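Thioesterase superfamily (Jannaschia sp., PDB 2OAF) is probably a hotdog-fold thioesterase that hydrolyses thioester bonds, although its natural substrate is not established. Local coordinates at residues F17-R22 against I47-S52; E53-G56 against H62-L65; G58-L63 against T71-L76; F126-A129 against S134-A137. All coordinates share one frame; numbering follows the deposited sequence.

Contact 1 of 4, residues F17-R22 against I47-S52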
loop_
_atom_site.group_PDB
_atom_site.type_symbol
_atom_site.label_atom_id
_atom_site.label_comp_id
_atom_site.label_asym_id
_atom_site.label_seq_id
_atom_site.Cartn_x
_atom_site.Cartn_y
_atom_site.Cartn_z
ATOM N N PHE B 17 -15.935 -20.154 -2.711
ATOM C CA PHE B 17 -14.851 -20.122 -1.754
ATOM C C PHE B 17 -14.919 -18.805 -0.999
ATOM O O PHE B 17 -15.148 -17.749 -1.595
ATOM C CB PHE B 17 -13.532 -20.230 -2.531
ATOM C CG PHE B 17 -12.319 -20.111 -1.676
ATOM C CD1 PHE B 17 -11.994 -21.116 -0.773
ATOM C CD2 PHE B 17 -11.510 -19.000 -1.752
ATOM C CE1 PHE B 17 -10.895 -21.004 0.042
ATOM C CE2 PHE B 17 -10.407 -18.894 -0.954
ATOM C CZ PHE B 17 -10.104 -19.891 -0.042
ATOM N N VAL B 18 -14.689 -18.850 0.303
ATOM C CA VAL B 18 -14.678 -17.642 1.106
ATOM C C VAL B 18 -13.273 -17.446 1.670
ATOM O O VAL B 18 -12.746 -18.346 2.318
ATOM C CB VAL B 18 -15.762 -17.701 2.231
ATOM C CG1 VAL B 18 -15.684 -16.458 3.135
ATOM C CG2 VAL B 18 -17.156 -17.851 1.635
ATOM N N HIS B 19 -12.649 -16.310 1.341
ATOM C CA HIS B 19 -11.376 -15.886 1.925
ATOM C C HIS B 19 -11.624 -14.781 2.952
ATOM O O HIS B 19 -12.231 -13.781 2.629
ATOM C CB HIS B 19 -10.436 -15.380 0.833
ATOM C CG HIS B 19 -9.139 -14.854 1.362
ATOM N ND1 HIS B 19 -8.251 -15.649 2.060
ATOM C CD2 HIS B 19 -8.589 -13.618 1.316
ATOM C CE1 HIS B 19 -7.219 -14.918 2.437
ATOM N NE2 HIS B 19 -7.397 -13.681 2.000
ATOM N N ASP B 20 -11.142 -14.963 4.184
ATOM C CA ASP B 20 -11.282 -13.940 5.225
ATOM C C ASP B 20 -10.188 -12.920 5.091
ATOM O O ASP B 20 -9.033 -13.296 4.947
ATOM C CB ASP B 20 -11.159 -14.538 6.619
ATOM C CG ASP B 20 -12.336 -15.424 7.007
ATOM O OD1 ASP B 20 -13.340 -15.471 6.284
ATOM O OD2 ASP B 20 -12.227 -16.104 8.048
ATOM N N VAL B 21 -10.563 -11.648 5.137
ATOM C CA VAL B 21 -9.631 -10.542 5.140
ATOM C C VAL B 21 -9.879 -9.757 6.442
ATOM O O VAL B 21 -11.009 -9.401 6.753
ATOM C CB VAL B 21 -9.815 -9.659 3.880
ATOM C CG1 VAL B 21 -8.956 -8.405 3.960
ATOM C CG2 VAL B 21 -9.486 -10.454 2.602
ATOM N N ARG B 22 -8.819 -9.545 7.212
ATOM C CA ARG B 22 -8.852 -8.729 8.397
ATOM C C ARG B 22 -8.649 -7.265 7.971
ATOM O O ARG B 22 -7.609 -6.899 7.409
ATOM C CB ARG B 22 -7.726 -9.164 9.373
ATOM C CG ARG B 22 -7.839 -8.560 10.821
ATOM C CD ARG B 22 -6.625 -8.973 11.779
ATOM N NE ARG B 22 -5.343 -8.349 11.400
ATOM N N ILE B 47 -8.603 -13.726 -4.637
ATOM C CA ILE B 47 -8.373 -14.509 -5.846
ATOM C C ILE B 47 -7.079 -15.321 -5.694
ATOM O O ILE B 47 -7.024 -16.491 -6.045
ATOM C CB ILE B 47 -8.298 -13.588 -7.108
ATOM C CG1 ILE B 47 -9.659 -12.884 -7.373
ATOM C CG2 ILE B 47 -7.790 -14.383 -8.336
ATOM C CD1 ILE B 47 -9.628 -11.771 -8.471
ATOM N N ASP B 48 -6.038 -14.694 -5.180
ATOM C CA ASP B 48 -4.795 -15.397 -4.862
ATOM C C ASP B 48 -5.066 -16.594 -3.934
ATOM O O ASP B 48 -4.500 -17.675 -4.138
ATOM C CB ASP B 48 -3.784 -14.438 -4.224
ATOM C CG ASP B 48 -2.517 -15.137 -3.800
ATOM O OD1 ASP B 48 -1.618 -15.318 -4.636
ATOM O OD2 ASP B 48 -2.435 -15.533 -2.635
ATOM N N ALA B 49 -5.936 -16.407 -2.932
ATOM C CA ALA B 49 -6.312 -17.488 -2.011
ATOM C C ALA B 49 -7.118 -18.595 -2.708
ATOM O O ALA B 49 -7.061 -19.761 -2.318
ATOM C CB ALA B 49 -7.093 -16.933 -0.755
ATOM N N TRP B 50 -7.890 -18.219 -3.722
ATOM C CA TRP B 50 -8.648 -19.209 -4.517
ATOM C C TRP B 50 -7.656 -20.133 -5.212
ATOM O O TRP B 50 -7.777 -21.336 -5.174
ATOM C CB TRP B 50 -9.586 -18.527 -5.528
ATOM C CG TRP B 50 -10.491 -19.453 -6.254
ATOM C CD1 TRP B 50 -11.804 -19.735 -5.951
ATOM C CD2 TRP B 50 -10.173 -20.232 -7.427
ATOM N NE1 TRP B 50 -12.313 -20.651 -6.871
ATOM C CE2 TRP B 50 -11.329 -20.977 -7.768
ATOM C CE3 TRP B 50 -9.036 -20.372 -8.211
ATOM C CZ2 TRP B 50 -11.356 -21.833 -8.828
ATOM C CZ3 TRP B 50 -9.074 -21.245 -9.310
ATOM C CH2 TRP B 50 -10.206 -21.952 -9.595
ATOM N N TRP B 51 -6.646 -19.549 -5.830
ATOM C CA TRP B 51 -5.607 -20.348 -6.473
ATOM C C TRP B 51 -4.893 -21.253 -5.487
ATOM O O TRP B 51 -4.591 -22.380 -5.807
ATOM C CB TRP B 51 -4.591 -19.445 -7.190
ATOM C CG TRP B 51 -5.112 -18.844 -8.419
ATOM C CD1 TRP B 51 -5.475 -17.562 -8.601
ATOM C CD2 TRP B 51 -5.323 -19.507 -9.665
ATOM N NE1 TRP B 51 -5.890 -17.357 -9.883
ATOM C CE2 TRP B 51 -5.821 -18.541 -10.564
ATOM C CE3 TRP B 51 -5.144 -20.817 -10.104
ATOM C CZ2 TRP B 51 -6.140 -18.836 -11.893
ATOM C CZ3 TRP B 51 -5.471 -21.119 -11.446
ATOM C CH2 TRP B 51 -5.965 -20.119 -12.316
ATOM N N SER B 52 -4.582 -20.753 -4.302
ATOM C CA SER B 52 -3.967 -21.602 -3.277
ATOM C C SER B 52 -4.852 -22.794 -2.936
ATOM O O SER B 52 -4.376 -23.887 -2.771
ATOM C CB SER B 52 -3.698 -20.814 -2.001
ATOM O OG SER B 52 -2.622 -19.942 -2.207
#

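Contact 2 of 4, residues E53-G56 against H62-L65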
loop_
_atom_site.group_PDB
_atom_site.type_symbol
_atom_site.label_atom_id
_atom_site.label_comp_id
_atom_site.label_asym_id
_atom_site.label_seq_id
_atom_site.Cartn_x
_atom_site.Cartn_y
_atom_site.Cartn_z
ATOM N N GLU B 53 -6.148 -22.551 -2.821
ATOM C CA GLU B 53 -7.077 -23.579 -2.424
ATOM C C GLU B 53 -7.216 -24.672 -3.492
ATOM O O GLU B 53 -7.232 -25.855 -3.170
ATOM C CB GLU B 53 -8.447 -22.931 -2.152
ATOM C CG GLU B 53 -9.525 -23.880 -1.695
ATOM C CD GLU B 53 -9.245 -24.503 -0.341
ATOM O OE1 GLU B 53 -8.484 -23.904 0.464
ATOM O OE2 GLU B 53 -9.808 -25.601 -0.098
ATOM N N TYR B 54 -7.346 -24.274 -4.756
ATOM C CA TYR B 54 -7.680 -25.233 -5.827
ATOM C C TYR B 54 -6.525 -25.637 -6.726
ATOM O O TYR B 54 -6.600 -26.681 -7.364
ATOM C CB TYR B 54 -8.870 -24.708 -6.640
ATOM C CG TYR B 54 -10.103 -24.570 -5.750
ATOM C CD1 TYR B 54 -10.716 -25.694 -5.235
ATOM C CD2 TYR B 54 -10.596 -23.325 -5.369
ATOM C CE1 TYR B 54 -11.815 -25.599 -4.422
ATOM C CE2 TYR B 54 -11.701 -23.213 -4.529
ATOM C CZ TYR B 54 -12.307 -24.359 -4.062
ATOM O OH TYR B 54 -13.415 -24.309 -3.235
ATOM N N HIS B 55 -5.463 -24.840 -6.779
ATOM C CA HIS B 55 -4.283 -25.198 -7.553
ATOM C C HIS B 55 -3.127 -25.636 -6.658
ATOM O O HIS B 55 -2.516 -26.654 -6.918
ATOM C CB HIS B 55 -3.846 -24.069 -8.467
ATOM C CG HIS B 55 -2.543 -24.331 -9.157
ATOM N ND1 HIS B 55 -1.358 -23.772 -8.732
ATOM C CD2 HIS B 55 -2.229 -25.115 -10.216
ATOM C CE1 HIS B 55 -0.371 -24.182 -9.513
ATOM N NE2 HIS B 55 -0.872 -24.994 -10.421
ATOM N N GLY B 56 -2.823 -24.875 -5.612
ATOM C CA GLY B 56 -1.838 -25.308 -4.633
ATOM C C GLY B 56 -1.306 -24.160 -3.807
ATOM O O GLY B 56 -1.381 -23.018 -4.227
ATOM N N HIS B 62 3.362 -19.329 -6.451
ATOM C CA HIS B 62 3.529 -20.728 -6.858
ATOM C C HIS B 62 3.165 -20.920 -8.339
ATOM O O HIS B 62 3.955 -21.467 -9.098
ATOM C CB HIS B 62 2.666 -21.602 -5.939
ATOM C CG HIS B 62 2.567 -23.036 -6.355
ATOM N ND1 HIS B 62 3.674 -23.838 -6.528
ATOM C CD2 HIS B 62 1.487 -23.817 -6.613
ATOM C CE1 HIS B 62 3.280 -25.047 -6.901
ATOM N NE2 HIS B 62 1.956 -25.061 -6.950
ATOM N N LEU B 63 1.987 -20.432 -8.751
ATOM C CA LEU B 63 1.536 -20.541 -10.153
ATOM C C LEU B 63 2.558 -20.012 -11.157
ATOM O O LEU B 63 2.915 -20.685 -12.138
ATOM C CB LEU B 63 0.215 -19.782 -10.324
ATOM C CG LEU B 63 -0.668 -20.088 -11.530
ATOM C CD1 LEU B 63 -1.005 -21.591 -11.655
ATOM C CD2 LEU B 63 -1.936 -19.241 -11.464
ATOM N N GLU B 64 3.032 -18.800 -10.912
ATOM C CA GLU B 64 3.959 -18.159 -11.813
ATOM C C GLU B 64 5.396 -18.722 -11.715
ATOM O O GLU B 64 6.020 -19.039 -12.731
ATOM C CB GLU B 64 3.918 -16.632 -11.596
ATOM C CG GLU B 64 4.989 -15.882 -12.382
ATOM C CD GLU B 64 4.473 -14.714 -13.205
ATOM O OE1 GLU B 64 3.241 -14.444 -13.212
ATOM O OE2 GLU B 64 5.349 -14.073 -13.848
ATOM N N LEU B 65 5.934 -18.829 -10.512
ATOM C CA LEU B 65 7.341 -19.146 -10.374
ATOM C C LEU B 65 7.623 -20.637 -10.402
ATOM O O LEU B 65 8.713 -21.021 -10.776
ATOM C CB LEU B 65 7.904 -18.516 -9.097
ATOM C CG LEU B 65 7.701 -16.993 -8.980
ATOM C CD1 LEU B 65 8.289 -16.552 -7.688
ATOM C CD2 LEU B 65 8.315 -16.193 -10.160
#

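Contact 3 of 4, residues G58-L63 against T71-L76. With PO4 (phosphate ion), chain D.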
loop_
_atom_site.group_PDB
_atom_site.type_symbol
_atom_site.label_atom_id
_atom_site.label_comp_id
_atom_site.label_asym_id
_atom_site.label_seq_id
_atom_site.Cartn_x
_atom_site.Cartn_y
_atom_site.Cartn_z
ATOM N N GLY B 58 0.608 -21.199 -1.996
ATOM C CA GLY B 58 1.452 -20.134 -2.584
ATOM C C GLY B 58 0.791 -19.343 -3.709
ATOM O O GLY B 58 1.432 -18.503 -4.353
ATOM N N GLY B 59 -0.478 -19.621 -3.989
ATOM C CA GLY B 59 -1.244 -18.764 -4.880
ATOM C C GLY B 59 -0.570 -18.432 -6.213
ATOM O O GLY B 59 -0.015 -19.311 -6.879
ATOM N N TRP B 60 -0.625 -17.157 -6.608
ATOM C CA TRP B 60 0.015 -16.694 -7.830
ATOM C C TRP B 60 1.539 -16.893 -7.833
ATOM O O TRP B 60 2.133 -17.130 -8.879
ATOM C CB TRP B 60 -0.284 -15.217 -8.072
ATOM C CG TRP B 60 -1.674 -14.879 -8.506
ATOM C CD1 TRP B 60 -2.433 -15.550 -9.424
ATOM C CD2 TRP B 60 -2.472 -13.749 -8.077
ATOM N NE1 TRP B 60 -3.652 -14.908 -9.586
ATOM C CE2 TRP B 60 -3.683 -13.796 -8.789
ATOM C CE3 TRP B 60 -2.248 -12.680 -7.205
ATOM C CZ2 TRP B 60 -4.683 -12.843 -8.624
ATOM C CZ3 TRP B 60 -3.241 -11.735 -7.040
ATOM C CH2 TRP B 60 -4.450 -11.827 -7.748
ATOM N N TYR B 61 2.168 -16.779 -6.666
ATOM C CA TYR B 61 3.636 -16.929 -6.554
ATOM C C TYR B 61 4.040 -18.324 -7.000
ATOM O O TYR B 61 4.928 -18.477 -7.831
ATOM C CB TYR B 61 4.074 -16.654 -5.105
ATOM C CG TYR B 61 5.569 -16.533 -4.804
ATOM C CD1 TYR B 61 6.212 -15.318 -4.903
ATOM C CD2 TYR B 61 6.318 -17.637 -4.362
ATOM C CE1 TYR B 61 7.548 -15.184 -4.576
ATOM C CE2 TYR B 61 7.679 -17.508 -4.036
ATOM C CZ TYR B 61 8.277 -16.288 -4.164
ATOM O OH TYR B 61 9.597 -16.122 -3.841
ATOM N N HIS B 62 3.362 -19.329 -6.451
ATOM C CA HIS B 62 3.529 -20.728 -6.858
ATOM C C HIS B 62 3.165 -20.920 -8.339
ATOM O O HIS B 62 3.955 -21.467 -9.098
ATOM C CB HIS B 62 2.666 -21.602 -5.939
ATOM C CG HIS B 62 2.567 -23.036 -6.355
ATOM N ND1 HIS B 62 3.674 -23.838 -6.528
ATOM C CD2 HIS B 62 1.487 -23.817 -6.613
ATOM C CE1 HIS B 62 3.280 -25.047 -6.901
ATOM N NE2 HIS B 62 1.956 -25.061 -6.950
ATOM N N LEU B 63 1.987 -20.432 -8.751
ATOM C CA LEU B 63 1.536 -20.541 -10.153
ATOM C C LEU B 63 2.558 -20.012 -11.157
ATOM O O LEU B 63 2.915 -20.685 -12.138
ATOM C CB LEU B 63 0.215 -19.782 -10.324
ATOM C CG LEU B 63 -0.668 -20.088 -11.530
ATOM C CD1 LEU B 63 -1.005 -21.591 -11.655
ATOM C CD2 LEU B 63 -1.936 -19.241 -11.464
ATOM N N THR B 71 -0.976 -14.938 -14.776
ATOM C CA THR B 71 -2.369 -14.568 -15.039
ATOM C C THR B 71 -2.515 -13.057 -14.849
ATOM O O THR B 71 -3.221 -12.606 -13.981
ATOM C CB THR B 71 -3.405 -15.369 -14.197
ATOM O OG1 THR B 71 -3.362 -14.988 -12.815
ATOM C CG2 THR B 71 -3.196 -16.851 -14.319
ATOM N N PRO B 72 -1.852 -12.275 -15.707
ATOM C CA PRO B 72 -1.960 -10.814 -15.588
ATOM C C PRO B 72 -3.398 -10.300 -15.797
ATOM O O PRO B 72 -4.153 -10.870 -16.572
ATOM C CB PRO B 72 -1.000 -10.298 -16.679
ATOM C CG PRO B 72 -0.870 -11.430 -17.643
ATOM C CD PRO B 72 -0.994 -12.683 -16.840
ATOM N N PHE B 73 -3.749 -9.220 -15.110
ATOM C CA PHE B 73 -5.082 -8.636 -15.246
ATOM C C PHE B 73 -5.230 -7.781 -16.475
ATOM O O PHE B 73 -4.322 -7.039 -16.857
ATOM C CB PHE B 73 -5.438 -7.810 -14.015
ATOM C CG PHE B 73 -5.709 -8.654 -12.826
ATOM C CD1 PHE B 73 -4.666 -9.116 -12.040
ATOM C CD2 PHE B 73 -7.003 -9.048 -12.525
ATOM C CE1 PHE B 73 -4.896 -9.938 -10.957
ATOM C CE2 PHE B 73 -7.239 -9.869 -11.428
ATOM C CZ PHE B 73 -6.170 -10.307 -10.640
ATOM N N VAL B 74 -6.392 -7.886 -17.103
ATOM C CA VAL B 74 -6.719 -7.036 -18.254
ATOM C C VAL B 74 -7.944 -6.150 -17.981
ATOM O O VAL B 74 -8.136 -5.151 -18.661
ATOM C CB VAL B 74 -6.887 -7.842 -19.555
ATOM C CG1 VAL B 74 -5.540 -8.429 -19.997
ATOM C CG2 VAL B 74 -7.936 -8.928 -19.406
ATOM N N ARG B 75 -8.743 -6.499 -16.978
ATOM C CA ARG B 75 -9.867 -5.668 -16.567
ATOM C C ARG B 75 -10.274 -5.929 -15.129
ATOM O O ARG B 75 -10.157 -7.053 -14.611
ATOM C CB ARG B 75 -11.070 -5.898 -17.482
ATOM C CG ARG B 75 -12.338 -5.092 -17.099
ATOM C CD ARG B 75 -13.409 -5.212 -18.198
ATOM N NE ARG B 75 -14.702 -4.697 -17.727
ATOM C CZ ARG B 75 -15.051 -3.411 -17.730
ATOM N NH1 ARG B 75 -14.233 -2.490 -18.213
ATOM N NH2 ARG B 75 -16.245 -3.043 -17.256
ATOM N N LEU B 76 -10.729 -4.872 -14.473
ATOM C CA LEU B 76 -11.428 -5.027 -13.191
ATOM C C LEU B 76 -12.581 -4.013 -13.075
ATOM O O LEU B 76 -12.517 -2.891 -13.618
ATOM C CB LEU B 76 -10.461 -4.917 -12.043
ATOM C CG LEU B 76 -9.807 -3.616 -11.615
ATOM C CD1 LEU B 76 -10.733 -2.788 -10.818
ATOM C CD2 LEU B 76 -8.589 -3.956 -10.739
HETATM P P PO4 D . -0.093 -7.558 -12.787
HETATM O O1 PO4 D . 0.295 -6.171 -13.217
HETATM O O2 PO4 D . -0.684 -7.466 -11.391
HETATM O O3 PO4 D . -1.139 -8.072 -13.774
HETATM O O4 PO4 D . 1.116 -8.492 -12.792
HETATM O O HOH W 1 -5.930 -15.076 -11.805
#

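Contact 4 of 4, residues F126-A129 against S134-A137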
loop_
_atom_site.group_PDB
_atom_site.type_symbol
_atom_site.label_atom_id
_atom_site.label_comp_id
_atom_site.label_asym_id
_atom_site.label_seq_id
_atom_site.Cartn_x
_atom_site.Cartn_y
_atom_site.Cartn_z
ATOM N N PHE B 126 -3.715 -15.444 -19.686
ATOM C CA PHE B 126 -2.702 -16.416 -19.263
ATOM C C PHE B 126 -1.435 -16.162 -20.037
ATOM O O PHE B 126 -1.494 -15.856 -21.239
ATOM C CB PHE B 126 -3.177 -17.850 -19.522
ATOM C CG PHE B 126 -4.295 -18.287 -18.627
ATOM C CD1 PHE B 126 -5.615 -18.023 -18.962
ATOM C CD2 PHE B 126 -4.034 -18.956 -17.419
ATOM C CE1 PHE B 126 -6.671 -18.427 -18.116
ATOM C CE2 PHE B 126 -5.090 -19.355 -16.576
ATOM C CZ PHE B 126 -6.403 -19.082 -16.928
ATOM N N THR B 127 -0.300 -16.272 -19.350
ATOM C CA THR B 127 1.003 -16.194 -19.997
ATOM C C THR B 127 1.855 -17.428 -19.677
ATOM O O THR B 127 1.585 -18.171 -18.712
ATOM C CB THR B 127 1.792 -14.947 -19.544
ATOM O OG1 THR B 127 1.955 -14.997 -18.129
ATOM C CG2 THR B 127 1.082 -13.629 -19.934
ATOM N N ILE B 128 2.851 -17.638 -20.536
ATOM C CA ILE B 128 4.038 -18.425 -20.234
ATOM C C ILE B 128 4.906 -17.479 -19.426
ATOM O O ILE B 128 5.492 -16.559 -19.974
ATOM C CB ILE B 128 4.774 -18.842 -21.513
ATOM C CG1 ILE B 128 3.855 -19.709 -22.395
ATOM C CG2 ILE B 128 6.028 -19.621 -21.158
ATOM C CD1 ILE B 128 4.177 -19.680 -23.868
ATOM N N ALA B 129 4.964 -17.692 -18.119
ATOM C CA ALA B 129 5.451 -16.660 -17.214
ATOM C C ALA B 129 6.847 -16.190 -17.575
ATOM O O ALA B 129 7.079 -14.986 -17.693
ATOM C CB ALA B 129 5.413 -17.133 -15.774
ATOM N N SER B 134 1.634 -14.296 -24.020
ATOM C CA SER B 134 0.294 -14.864 -23.901
ATOM C C SER B 134 0.212 -16.332 -24.341
ATOM O O SER B 134 0.939 -16.772 -25.236
ATOM C CB SER B 134 -0.714 -14.057 -24.743
ATOM O OG SER B 134 -0.858 -12.733 -24.244
ATOM N N GLN B 135 -0.687 -17.073 -23.711
ATOM C CA GLN B 135 -1.037 -18.404 -24.167
ATOM C C GLN B 135 -2.505 -18.629 -23.880
ATOM O O GLN B 135 -3.079 -17.967 -23.020
ATOM C CB GLN B 135 -0.182 -19.480 -23.483
ATOM C CG GLN B 135 -0.360 -19.601 -21.983
ATOM C CD GLN B 135 0.436 -20.741 -21.359
ATOM O OE1 GLN B 135 0.531 -21.818 -21.930
ATOM N NE2 GLN B 135 0.978 -20.514 -20.151
ATOM N N PRO B 136 -3.143 -19.540 -24.618
ATOM C CA PRO B 136 -4.472 -19.931 -24.186
ATOM C C PRO B 136 -4.458 -20.562 -22.805
ATOM O O PRO B 136 -3.431 -21.069 -22.381
ATOM C CB PRO B 136 -4.889 -20.973 -25.215
ATOM C CG PRO B 136 -3.672 -21.316 -25.989
ATOM C CD PRO B 136 -2.726 -20.206 -25.861
ATOM N N ALA B 137 -5.603 -20.567 -22.124
ATOM C CA ALA B 137 -5.705 -21.223 -20.815
ATOM C C ALA B 137 -5.246 -22.680 -20.926
ATOM O O ALA B 137 -5.806 -23.432 -21.728
ATOM C CB ALA B 137 -7.132 -21.170 -20.296
HETATM O O HOH W 2 -4.436 -15.673 -22.567
#

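Contact 1 of 4, residues F17-R22 against I47-S52
F17 and H19 each hold CG anti to the backbone N (both chi1 near 177°), which swings both rings off strand 17-21 onto helix 39-54, where A49 and W50 receive them. The H19 imidazole lies against A49: the methyl CB sits over one ring face, off centre toward the rim, with A49 CB 3.3 Å from H19 ND1. This is a CH-pi contact. F17 reaches the next part of the helix, its ring passing A49 and the start of W50. F17 CE2 is 3.9 Å from A49 CB and 3.7 Å from the backbone oxygen A49 O, an oblique approach to the turn. The root of the same side chain meets the indole, F17 CB lying 3.9 Å from W50 CD1. The F17 ring and the five-membered ring of W50 are oblique, planes at 84° and centroids 6.0 Å apart. Strand and helix run at 127° to each other, their axes approaching to 8.4 Å. W50 also meets F106 edge-to-face, and strand 17-21 is hydrogen-bonded to strand 90-99, so the contact seats the long central helix of the hotdog fold against an edge strand of its sheet. The interaction itself is apolar and dispersive; the polar end of H19 is satisfied by E45, to which NE2 is hydrogen-bonded, and this bond probably limits turning of the imidazole above the A49 methyl.

Contact 2 of 4, residues E53-G56 against H62-L65
The CH-pi contact joins L63 to H55. L63 CD1 stands over one face of the H55 imidazole, 3.6 Å from the ring centroid and 17° off the normal, and comes nearest at H55 CE1, 3.4 Å from L63 CD1. With CG anti to the backbone N (chi1 173°), H55 sends its ring across to L63 and over this methyl.

The aromatic pairing is between the two histidines. Their centroids are 5.0 Å apart and the planes 37° from parallel, an oblique meeting in which H62 CD2 is 3.5 Å from H55 CE1. H62 ND1, the ring nitrogen next to CG, is hydrogen-bonded to D66 OD2, which helps to fix how the ring is turned. Replacing H55 by alanine is likely to strip the L63 methyl of its aromatic cover and H62 of its ring neighbour, opening a gap between the two segments.

Backbone packing completes the contact: G56 O lies 3.8 Å from H62 CD2. G56 follows the helix with positive phi, and at its backbone angles a CB would press on the preceding carbonyl oxygen, as well as crowding H62 NE2, which explains the glycine.

The contact thus closes the short turn between helix 39-54 and helix 59-65. L141 of helix 139-145 packs on both H55 and L63, and L144 adds to H55, while a backbone hydrogen bond ties L63 to V69 at the start of strand 69-80.

Contact 3 of 4, residues G58-L63 against T71-L76
The indole of W60 and the phenyl ring of F73 meet with their planes at 88°. The benzo end of W60 reaches the rim of F73: W60 CH2 lies at the edge of the phenyl ring, in its plane, and W60 CZ2 is 3.6 Å from F73 CZ. The pair remains oblique, with centroids 5.6 Å apart. Phosphate O3 also lies near the plane of the F73 ring, at its edge. At the indole's own edge, in its plane, sits a water that accepts a hydrogen bond from W60 NE1 at 3.2 Å and is hydrogen-bonded to T71 OG1, 2.8 Å away.

T71 places OG1 between its backbone N and carbonyl carbon (chi1 71°), turned to the nitrogen side of the indole, while CG2 packs 3.9 Å from L63 CD2. The two branches thus divide the work, OG1 to the water and CG2 to L63; the T71 and L63 side chains cross at about a right angle.

Beyond the rings, F73 N donates to phosphate O3 at 3.1 Å with an N-H...O angle of 158°; T36 OG1 of the third subunit is hydrogen-bonded to the same ion. W25 of the second subunit and Y35 of the third also pack on W60, so this buried site lies where subunits meet.

The chemistry is mixed: aromatic packing joins helix to strand, and the water links the indole N-H to the threonine hydroxyl. The phosphate is probably from the crystallisation liquor; its bond from F73 N suggests that this amide can receive an anion where the subunits meet.

Contact 4 of 4, residues F126-A129 against S134-A137
Strands 115-128 and 133-135 run antiparallel as a beta hairpin, and T127 faces S134 as a non-hydrogen-bonded pair with CA atoms 4.2 Å apart. Q135 N donates to F126 O at 2.9 Å, with an N-H...O angle of 164°, the donor standing above the carbonyl plane. A water accepts from F126 N and is hydrogen-bonded to Q135 O at 2.7 Å, bridging the two backbones where they separate.

Among the side chains, Q135 carries the polar link. Its CG lies between backbone N and carbonyl carbon (chi1 64°), and the extended chain reaches across to the opposing strand, bringing the amide to T127. NE2 donates to T127 O at 2.8 Å; the acceptor lies near the amide plane, whereas the donor is well above the plane of the T127 carbonyl. Crossing Q135 at about a right angle, I128 sets CG1 3.7 Å from Q135 CD. At the other end A137 lies over one face of the F126 ring, A137 CB being 3.5 Å from F126 CE1, a CH-pi contact. A leucine replacing Q135 would probably leave T127 O without this amide donor, loosening the side-chain tie across the hairpin.

The F126 ring also packs on V69 and T71 of strand 69-80 and, with A137, on L99 of strand 90-99, placing this side of the hairpin, away from its turn, against both strands.

In the fold
Contacts 1, 2 and 3 follow one another along helices 39-54 and 59-65. Contact 1 meets contact 3 where D48 OD1 lies 2.9 Å from W60 N, a probable hydrogen bond from the first turn of the second helix. Contacts 2 and 3, with centres about 9 Å apart, share H62 and L63; the two CD methyls of L63 serve one each, CD1 for H55 and CD2 for T71. Contact 4 lies about 11 Å from contact 3, centre to centre, and touches it through T71 CG2 and F126 CD2, 3.8 Å apart. Of the four, contact 3 holds the phosphate at a subunit interface; no catalytic residue is established here.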